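Long-range contacts in adenosine kinase (Sinorhizobium meliloti, PDB 3UBO), which probably transfers the gamma-phosphate of ATP to adenosine, as a sugar-kinase relative of the pfkB family, and is captured here with adenosine and ADP bound: residues G182-M187 with T210-F215; C241-V246 with V255-E260; D7-G12 with A78-V83. All coordinates share one frame; numbering follows the deposited sequence.

Contact 1: residues G182-M187 with T210-F215; sequences GRETAM and TVDIVF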
loop_
_atom_site.group_PDB
_atom_site.type_symbol
_atom_site.label_atom_id
_atom_site.label_comp_id
_atom_site.label_asym_id
_atom_site.label_seq_id
_atom_site.Cartn_x
_atom_site.Cartn_y
_atom_site.Cartn_z
ATOM N N GLY A 182 33.324 -20.677 -1.230
ATOM C CA GLY A 182 33.253 -20.939 0.209
ATOM C C GLY A 182 32.007 -20.349 0.930
ATOM O O GLY A 182 32.071 -19.845 2.094
ATOM N N ARG A 183 30.884 -20.408 0.208
ATOM C CA ARG A 183 29.641 -19.788 0.546
ATOM C C ARG A 183 28.638 -20.923 0.638
ATOM O O ARG A 183 28.911 -22.062 0.275
ATOM C CB ARG A 183 29.211 -18.872 -0.577
ATOM C CG ARG A 183 29.923 -17.550 -0.682
ATOM C CD ARG A 183 31.019 -17.318 0.345
ATOM N NE ARG A 183 31.794 -16.146 -0.086
ATOM C CZ ARG A 183 32.504 -15.333 0.703
ATOM N NH1 ARG A 183 33.150 -14.310 0.134
ATOM N NH2 ARG A 183 32.544 -15.515 2.039
ATOM N N GLU A 184 27.463 -20.586 1.160
ATOM C CA GLU A 184 26.370 -21.526 1.411
ATOM C C GLU A 184 25.123 -21.158 0.592
ATOM O O GLU A 184 24.870 -19.968 0.307
ATOM C CB GLU A 184 26.012 -21.552 2.905
ATOM C CG GLU A 184 26.729 -22.670 3.679
ATOM C CD GLU A 184 26.594 -22.517 5.159
ATOM O OE1 GLU A 184 26.164 -23.494 5.820
ATOM O OE2 GLU A 184 26.890 -21.403 5.656
ATOM N N THR A 185 24.352 -22.180 0.221
ATOM C CA THR A 185 23.183 -21.953 -0.602
ATOM C C THR A 185 21.905 -22.285 0.153
ATOM O O THR A 185 21.835 -23.296 0.864
ATOM C CB THR A 185 23.229 -22.763 -1.938
ATOM O OG1 THR A 185 23.057 -24.170 -1.681
ATOM C CG2 THR A 185 24.518 -22.509 -2.690
ATOM N N ALA A 186 20.877 -21.469 -0.032
ATOM C CA ALA A 186 19.659 -21.804 0.665
ATOM C C ALA A 186 18.396 -21.762 -0.183
ATOM O O ALA A 186 18.339 -21.054 -1.191
ATOM C CB ALA A 186 19.520 -20.938 1.937
HETATM N N MSE A 187 17.379 -22.503 0.265
HETATM C CA MSE A 187 16.057 -22.369 -0.334
HETATM C C MSE A 187 14.822 -22.457 0.572
HETATM O O MSE A 187 14.805 -23.186 1.544
HETATM C CB MSE A 187 15.881 -23.404 -1.427
HETATM C CG MSE A 187 15.247 -24.711 -0.914
HETATM SE SE MSE A 187 15.285 -26.105 -2.351
HETATM C CE MSE A 187 14.086 -25.273 -3.723
ATOM N N THR A 210 23.813 -29.388 -3.894
ATOM C CA THR A 210 23.587 -28.087 -4.556
ATOM C C THR A 210 23.006 -27.010 -3.605
ATOM O O THR A 210 23.516 -25.866 -3.589
ATOM C CB THR A 210 22.643 -28.172 -5.747
ATOM O OG1 THR A 210 23.177 -29.091 -6.708
ATOM C CG2 THR A 210 22.551 -26.789 -6.383
ATOM N N VAL A 211 21.963 -27.383 -2.837
ATOM C CA VAL A 211 21.367 -26.577 -1.810
ATOM C C VAL A 211 21.771 -27.153 -0.493
ATOM O O VAL A 211 21.479 -28.329 -0.167
ATOM C CB VAL A 211 19.798 -26.616 -1.826
ATOM C CG1 VAL A 211 19.192 -25.789 -0.698
ATOM C CG2 VAL A 211 19.289 -26.087 -3.124
ATOM N N ASP A 212 22.382 -26.274 0.286
ATOM C CA ASP A 212 22.759 -26.537 1.651
ATOM C C ASP A 212 21.546 -26.544 2.597
ATOM O O ASP A 212 21.137 -27.611 3.091
ATOM C CB ASP A 212 23.778 -25.466 2.080
ATOM C CG ASP A 212 25.073 -25.617 1.357
ATOM O OD1 ASP A 212 25.440 -26.811 1.203
ATOM O OD2 ASP A 212 25.705 -24.587 0.942
ATOM N N ILE A 213 20.997 -25.342 2.833
ATOM C CA ILE A 213 19.917 -25.066 3.819
ATOM C C ILE A 213 18.466 -25.069 3.251
ATOM O O ILE A 213 18.194 -24.503 2.160
ATOM C CB ILE A 213 20.169 -23.699 4.505
ATOM C CG1 ILE A 213 21.608 -23.615 5.037
ATOM C CG2 ILE A 213 19.164 -23.467 5.613
ATOM C CD1 ILE A 213 22.173 -22.208 5.122
ATOM N N VAL A 214 17.545 -25.705 3.977
ATOM C CA VAL A 214 16.147 -25.789 3.537
ATOM C C VAL A 214 15.117 -25.147 4.491
ATOM O O VAL A 214 14.886 -25.681 5.601
ATOM C CB VAL A 214 15.773 -27.252 3.288
ATOM C CG1 VAL A 214 14.268 -27.445 3.238
ATOM C CG2 VAL A 214 16.414 -27.698 2.020
ATOM N N PHE A 215 14.495 -24.019 4.104
ATOM C CA PHE A 215 13.331 -23.477 4.883
ATOM C C PHE A 215 12.019 -23.980 4.283
ATOM O O PHE A 215 11.890 -24.058 3.037
ATOM C CB PHE A 215 13.285 -21.948 4.910
ATOM C CG PHE A 215 14.516 -21.301 5.480
ATOM C CD1 PHE A 215 14.475 -20.719 6.736
ATOM C CD2 PHE A 215 15.721 -21.250 4.736
ATOM C CE1 PHE A 215 15.584 -20.099 7.264
ATOM C CE2 PHE A 215 16.856 -20.646 5.269
ATOM C CZ PHE A 215 16.773 -20.076 6.566
#
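The Phe215 ring meets segment 182-187 at its edge: the carbonyl O of Met187, modelled as selenomethionine, lies in the ring plane, 3.8 Å from Phe215 CD2, with Ala186 CB near that plane too. A second flat group, the Asp212 carboxylate, takes Thr185 N on its OD2 at 2.9 Å, on the anti side and 25° out of plane. His179 also bonds to this oxygen, while Glu184 turns its acid to Tyr290. Thr185 OG1 lies between backbone N and carbonyl carbon (chi1 70°), donates to Thr210 O at 2.6 Å, on an in-plane lone pair, and accepts Asp212 N at 3.0 Å. Replacing Thr185 with valine would probably leave Thr210 O without its donor and Asp212 N with only its weak bond to Thr185 O, letting the 210-212 loop shift. Parallel pairing then takes over: Ile213 N to Thr185 O, Met187 N to Ile213 O and Phe215 N to Met187 O. The two strands, with helices 192-197 and 199-207 between, make a beta-alpha-beta crossover in the central sheet. Strand 152-158 flanks 184-187, helix 199-207 packs on Met187, Val211 and Val214, and helix 278-290 closes the other face over Ile213 and Phe215, where Phe286 meets the ring edge-to-face.

Contact 2: residues C241-V246 with V255-E260; sequences CKLAAV and VVRGAE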
loop_
_atom_site.group_PDB
_atom_site.type_symbol
_atom_site.label_atom_id
_atom_site.label_comp_id
_atom_site.label_asym_id
_atom_site.label_seq_id
_atom_site.Cartn_x
_atom_site.Cartn_y
_atom_site.Cartn_z
ATOM N N CYS A 241 19.828 -32.449 3.649
ATOM C CA CYS A 241 20.553 -31.167 3.760
ATOM C C CYS A 241 21.378 -31.022 5.060
ATOM O O CYS A 241 21.180 -31.758 6.029
ATOM C CB CYS A 241 19.589 -29.984 3.581
ATOM S SG CYS A 241 18.220 -30.016 4.766
ATOM N N LYS A 242 22.290 -30.053 5.086
ATOM C CA LYS A 242 23.118 -29.800 6.272
ATOM C C LYS A 242 22.235 -29.334 7.412
ATOM O O LYS A 242 22.295 -29.849 8.548
ATOM C CB LYS A 242 24.213 -28.760 5.975
ATOM C CG LYS A 242 25.227 -29.300 4.957
ATOM C CD LYS A 242 26.364 -28.329 4.552
ATOM C CE LYS A 242 26.932 -28.730 3.158
ATOM N NZ LYS A 242 28.123 -27.870 2.793
ATOM N N LEU A 243 21.391 -28.359 7.052
ATOM C CA LEU A 243 20.588 -27.530 7.945
ATOM C C LEU A 243 19.184 -27.329 7.322
ATOM O O LEU A 243 19.038 -27.130 6.097
ATOM C CB LEU A 243 21.305 -26.179 8.142
ATOM C CG LEU A 243 20.709 -25.267 9.207
ATOM C CD1 LEU A 243 20.343 -26.137 10.401
ATOM C CD2 LEU A 243 21.648 -24.096 9.579
ATOM N N ALA A 244 18.158 -27.381 8.164
ATOM C CA ALA A 244 16.777 -27.238 7.713
ATOM C C ALA A 244 15.771 -26.678 8.801
ATOM O O ALA A 244 15.349 -27.379 9.724
ATOM C CB ALA A 244 16.302 -28.556 7.157
ATOM N N ALA A 245 15.398 -25.408 8.646
ATOM C CA ALA A 245 14.395 -24.736 9.466
ATOM C C ALA A 245 12.924 -24.962 8.997
ATOM O O ALA A 245 12.619 -24.811 7.806
ATOM C CB ALA A 245 14.725 -23.240 9.530
ATOM N N VAL A 246 12.028 -25.309 9.934
ATOM C CA VAL A 246 10.628 -25.548 9.598
ATOM C C VAL A 246 9.634 -24.679 10.389
ATOM O O VAL A 246 9.497 -24.829 11.608
ATOM C CB VAL A 246 10.304 -27.031 9.750
ATOM C CG1 VAL A 246 8.818 -27.274 9.647
ATOM C CG2 VAL A 246 11.046 -27.785 8.698
ATOM N N VAL A 255 14.021 -26.114 14.056
ATOM C CA VAL A 255 15.200 -26.346 13.227
ATOM C C VAL A 255 15.808 -27.757 13.396
ATOM O O VAL A 255 15.769 -28.334 14.426
ATOM C CB VAL A 255 16.228 -25.237 13.448
ATOM C CG1 VAL A 255 17.447 -25.389 12.502
ATOM C CG2 VAL A 255 15.578 -23.898 13.209
ATOM N N VAL A 256 16.360 -28.321 12.342
ATOM C CA VAL A 256 16.813 -29.715 12.353
ATOM C C VAL A 256 18.252 -29.843 11.760
ATOM O O VAL A 256 18.547 -29.252 10.707
ATOM C CB VAL A 256 15.769 -30.614 11.625
ATOM C CG1 VAL A 256 16.418 -31.768 10.965
ATOM C CG2 VAL A 256 14.686 -31.067 12.604
ATOM N N ARG A 257 19.132 -30.552 12.506
ATOM C CA ARG A 257 20.567 -30.830 12.186
ATOM C C ARG A 257 20.948 -32.205 12.745
ATOM O O ARG A 257 21.213 -32.346 13.966
ATOM C CB ARG A 257 21.482 -29.769 12.784
ATOM C CG ARG A 257 22.807 -29.779 12.165
ATOM C CD ARG A 257 23.373 -28.389 12.094
ATOM N NE ARG A 257 23.656 -27.840 13.425
ATOM C CZ ARG A 257 24.294 -26.677 13.639
ATOM N NH1 ARG A 257 24.708 -25.921 12.597
ATOM N NH2 ARG A 257 24.516 -26.268 14.893
ATOM N N GLY A 258 20.938 -33.207 11.859
ATOM C CA GLY A 258 20.955 -34.611 12.244
ATOM C C GLY A 258 19.842 -35.051 13.198
ATOM O O GLY A 258 18.697 -35.297 12.771
ATOM N N ALA A 259 20.186 -35.157 14.490
ATOM C CA ALA A 259 19.261 -35.620 15.554
ATOM C C ALA A 259 19.053 -34.500 16.572
ATOM O O ALA A 259 18.308 -34.640 17.569
ATOM C CB ALA A 259 19.797 -36.894 16.247
ATOM N N GLU A 260 19.762 -33.398 16.298
ATOM C CA GLU A 260 19.635 -32.146 17.046
ATOM C C GLU A 260 18.361 -31.408 16.601
ATOM O O GLU A 260 18.182 -31.222 15.399
ATOM C CB GLU A 260 20.848 -31.263 16.754
ATOM C CG GLU A 260 20.859 -30.049 17.684
ATOM C CD GLU A 260 22.004 -29.081 17.398
ATOM O OE1 GLU A 260 22.092 -28.087 18.202
ATOM O OE2 GLU A 260 22.771 -29.328 16.386
#
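The anti placement of Leu243 CG (chi1 -171°) and of Val255 CG1 (chi1 -176°), each opposite its own backbone N, lets Leu243 CD1 reach to 3.7 Å from Val255 CG1. The second Val255 branch, CG2, lies beside its own backbone N and rests on Ala245 CB at 3.8 Å, so one valine grips both alternate residues of the facing chain. Leu243 CD1 also reaches over Val256 O at 3.6 Å and approaches Arg257 CD. In the arginine, the anti chi1 brings Arg257 CG to 3.7 Å from Lys242 O; bends at chi2 and chi3 then turn the guanidinium to Glu260. There Arg257 NE makes a weak salt bridge with Glu260 OE2 at 3.4 Å, in the guanidinium plane, across the type II' turn of residues 257-260.

Between the backbones, Ala244 and Val256 form a single antiparallel hydrogen-bonded pair. Ala244 N gives to Val256 O at 3.2 Å within the carbonyl plane; Val256 N returns to Ala244 O at 3.0 Å, but from 43° above that plane. Helix 230-240 packs on Ala244 and Val256, and Phe286 of helix 278-290 lies against Ala245 and Val255. Segment 241-246 leads into a loop from which Thr247 to Glu250 and Gly252 line the ADP pocket, and this contact pairs the chain on both sides of it. The chemistry is divided: two bent backbone bonds and buried methyl groups join the segments, whereas the charged arginine end serves its own exposed turn, and cohesion probably rests on apolar burial more than on charge.

Contact 3: residues D7-G12 with A78-V83; sequences DVLTIG and AYFGKV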
loop_
_atom_site.group_PDB
_atom_site.type_symbol
_atom_site.label_atom_id
_atom_site.label_comp_id
_atom_site.label_asym_id
_atom_site.label_seq_id
_atom_site.Cartn_x
_atom_site.Cartn_y
_atom_site.Cartn_z
ATOM N N ASP A 7 25.815 -10.556 3.353
ATOM C CA ASP A 7 25.373 -11.668 4.196
ATOM C C ASP A 7 24.416 -12.489 3.412
ATOM O O ASP A 7 24.611 -13.677 3.279
ATOM C CB ASP A 7 24.773 -11.135 5.511
ATOM C CG ASP A 7 25.722 -10.181 6.178
ATOM O OD1 ASP A 7 26.786 -10.726 6.560
ATOM O OD2 ASP A 7 25.493 -8.928 6.200
ATOM N N VAL A 8 23.384 -11.854 2.861
ATOM C CA VAL A 8 22.450 -12.621 2.021
ATOM C C VAL A 8 22.088 -12.087 0.648
ATOM O O VAL A 8 21.721 -10.875 0.455
ATOM C CB VAL A 8 21.107 -12.923 2.685
ATOM C CG1 VAL A 8 20.508 -14.154 2.000
ATOM C CG2 VAL A 8 21.273 -13.114 4.227
ATOM N N LEU A 9 22.165 -13.037 -0.283
ATOM C CA LEU A 9 21.656 -12.851 -1.632
ATOM C C LEU A 9 20.378 -13.700 -1.887
ATOM O O LEU A 9 20.328 -14.943 -1.652
ATOM C CB LEU A 9 22.738 -13.157 -2.644
ATOM C CG LEU A 9 22.410 -13.267 -4.145
ATOM C CD1 LEU A 9 22.086 -11.892 -4.754
ATOM C CD2 LEU A 9 23.566 -13.916 -4.902
ATOM N N THR A 10 19.335 -13.017 -2.351
ATOM C CA THR A 10 18.141 -13.773 -2.738
ATOM C C THR A 10 17.815 -13.670 -4.228
ATOM O O THR A 10 18.041 -12.622 -4.871
ATOM C CB THR A 10 16.882 -13.512 -1.835
ATOM O OG1 THR A 10 16.233 -12.292 -2.247
ATOM C CG2 THR A 10 17.295 -13.420 -0.363
ATOM N N ILE A 11 17.331 -14.806 -4.735
ATOM C CA ILE A 11 16.886 -14.958 -6.106
ATOM C C ILE A 11 15.482 -15.554 -6.107
ATOM O O ILE A 11 15.219 -16.597 -5.462
ATOM C CB ILE A 11 17.854 -15.836 -6.970
ATOM C CG1 ILE A 11 19.261 -15.243 -6.988
ATOM C CG2 ILE A 11 17.356 -15.966 -8.442
ATOM C CD1 ILE A 11 20.102 -15.757 -8.157
ATOM N N GLY A 12 14.583 -14.852 -6.797
ATOM C CA GLY A 12 13.162 -15.166 -6.755
ATOM C C GLY A 12 12.345 -14.339 -7.751
ATOM O O GLY A 12 12.825 -13.338 -8.295
ATOM N N ALA A 78 21.291 -8.563 -1.157
ATOM C CA ALA A 78 21.270 -8.309 -2.608
ATOM C C ALA A 78 20.262 -9.248 -3.260
ATOM O O ALA A 78 19.955 -10.370 -2.719
ATOM C CB ALA A 78 22.666 -8.486 -3.251
ATOM N N TYR A 79 19.737 -8.791 -4.407
ATOM C CA TYR A 79 18.565 -9.471 -4.977
ATOM C C TYR A 79 18.654 -9.491 -6.478
ATOM O O TYR A 79 19.116 -8.519 -7.106
ATOM C CB TYR A 79 17.181 -8.884 -4.454
ATOM C CG TYR A 79 15.936 -9.493 -5.170
ATOM C CD1 TYR A 79 15.475 -10.769 -4.838
ATOM C CD2 TYR A 79 15.263 -8.795 -6.191
ATOM C CE1 TYR A 79 14.425 -11.328 -5.459
ATOM C CE2 TYR A 79 14.169 -9.350 -6.811
ATOM C CZ TYR A 79 13.777 -10.624 -6.442
ATOM O OH TYR A 79 12.727 -11.215 -7.082
ATOM N N PHE A 80 18.260 -10.625 -7.040
ATOM C CA PHE A 80 18.148 -10.713 -8.486
ATOM C C PHE A 80 16.700 -11.071 -8.812
ATOM O O PHE A 80 16.195 -12.112 -8.286
ATOM C CB PHE A 80 19.023 -11.844 -9.097
ATOM C CG PHE A 80 20.504 -11.775 -8.780
ATOM C CD1 PHE A 80 21.135 -10.557 -8.479
ATOM C CD2 PHE A 80 21.286 -12.962 -8.829
ATOM C CE1 PHE A 80 22.533 -10.525 -8.274
ATOM C CE2 PHE A 80 22.644 -12.947 -8.580
ATOM C CZ PHE A 80 23.288 -11.738 -8.336
ATOM N N GLY A 81 16.040 -10.265 -9.637
ATOM C CA GLY A 81 14.661 -10.518 -10.012
ATOM C C GLY A 81 14.367 -10.108 -11.441
ATOM O O GLY A 81 15.154 -9.398 -12.068
ATOM N N LYS A 82 13.228 -10.556 -11.959
ATOM C CA LYS A 82 12.828 -10.235 -13.323
ATOM C C LYS A 82 11.662 -9.253 -13.341
ATOM O O LYS A 82 10.568 -9.564 -12.867
ATOM C CB LYS A 82 12.455 -11.508 -14.086
ATOM C CG LYS A 82 13.228 -11.705 -15.381
ATOM C CD LYS A 82 13.850 -10.402 -15.855
ATOM C CE LYS A 82 15.274 -10.615 -16.343
ATOM N NZ LYS A 82 15.913 -9.338 -16.766
ATOM N N VAL A 83 11.902 -8.067 -13.890
ATOM C CA VAL A 83 10.873 -7.038 -13.973
ATOM C C VAL A 83 10.942 -6.297 -15.305
ATOM O O VAL A 83 11.992 -6.250 -15.946
ATOM C CB VAL A 83 10.998 -6.020 -12.824
ATOM C CG1 VAL A 83 10.772 -6.704 -11.484
ATOM C CG2 VAL A 83 12.360 -5.343 -12.861
#
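Leu9 lays a methyl on the Phe80 ring: CD1 stands 3.8 Å from the ring centroid, 13° off the normal, in a CH-pi contact over one face. Two different first torsions produce it. Leu9 sends CG opposite its backbone N (chi1 170°), whereas Phe80 keeps its ring beside the backbone N (chi1 -57°), and the ring is carried back across the neighbouring strand. The same Leu9 CD1 lies 3.8 Å from Ala78 CB, and Ile11 lies at the edge of the Phe80 ring in a contact too closely modelled to be trusted. Leu9, Ile11, Ala78 and Phe80 thus share one face of the sheet, where helix 146-150 packs on Leu9, Ala78 and Phe80. Strands 8-11 and 78-80 are parallel neighbours in the central sheet of the ribokinase-like alpha/beta fold; Thr10 N bonds to Ala78 O at 2.7 Å and Phe80 N to Thr10 O at 3.0 Å. Thr10 and Tyr79 occupy the opposite face, where Thr10 packs on Ala67 of helix 62-73. Tyr79 extends away from its backbone N along the sheet, with Thr10 OG1 at its ring edge, near the plane; that hydroxyl has its hydrogen bond with Ala63 O. The phenol ends at Gly12, where Tyr79 OH donates to Gly12 O, in a bond modelled too short for its length to be trusted. The first residue of the adenosine pocket directly follows Gly12.

From the N terminus, contact 3 comes first: it closes a long excursion that includes strands of the separate mixed sheet and helix 62-73, returning the chain beside strand 6-11 in the central parallel sheet. Contact 1 then closes a much shorter helical connection, and contact 2 a shorter loop still, one that contributes several residues to the ADP pocket. The three follow in series; none nests in or crosses another. Contacts 1 and 3 lie in the same sheet, separated by strand 152-158. Contacts 1 and 2 touch directly, through a probable hydrogen bond from Val214 N to Leu243 O, so 241-246 joins 210-215 to the outlying 253-264 hairpin.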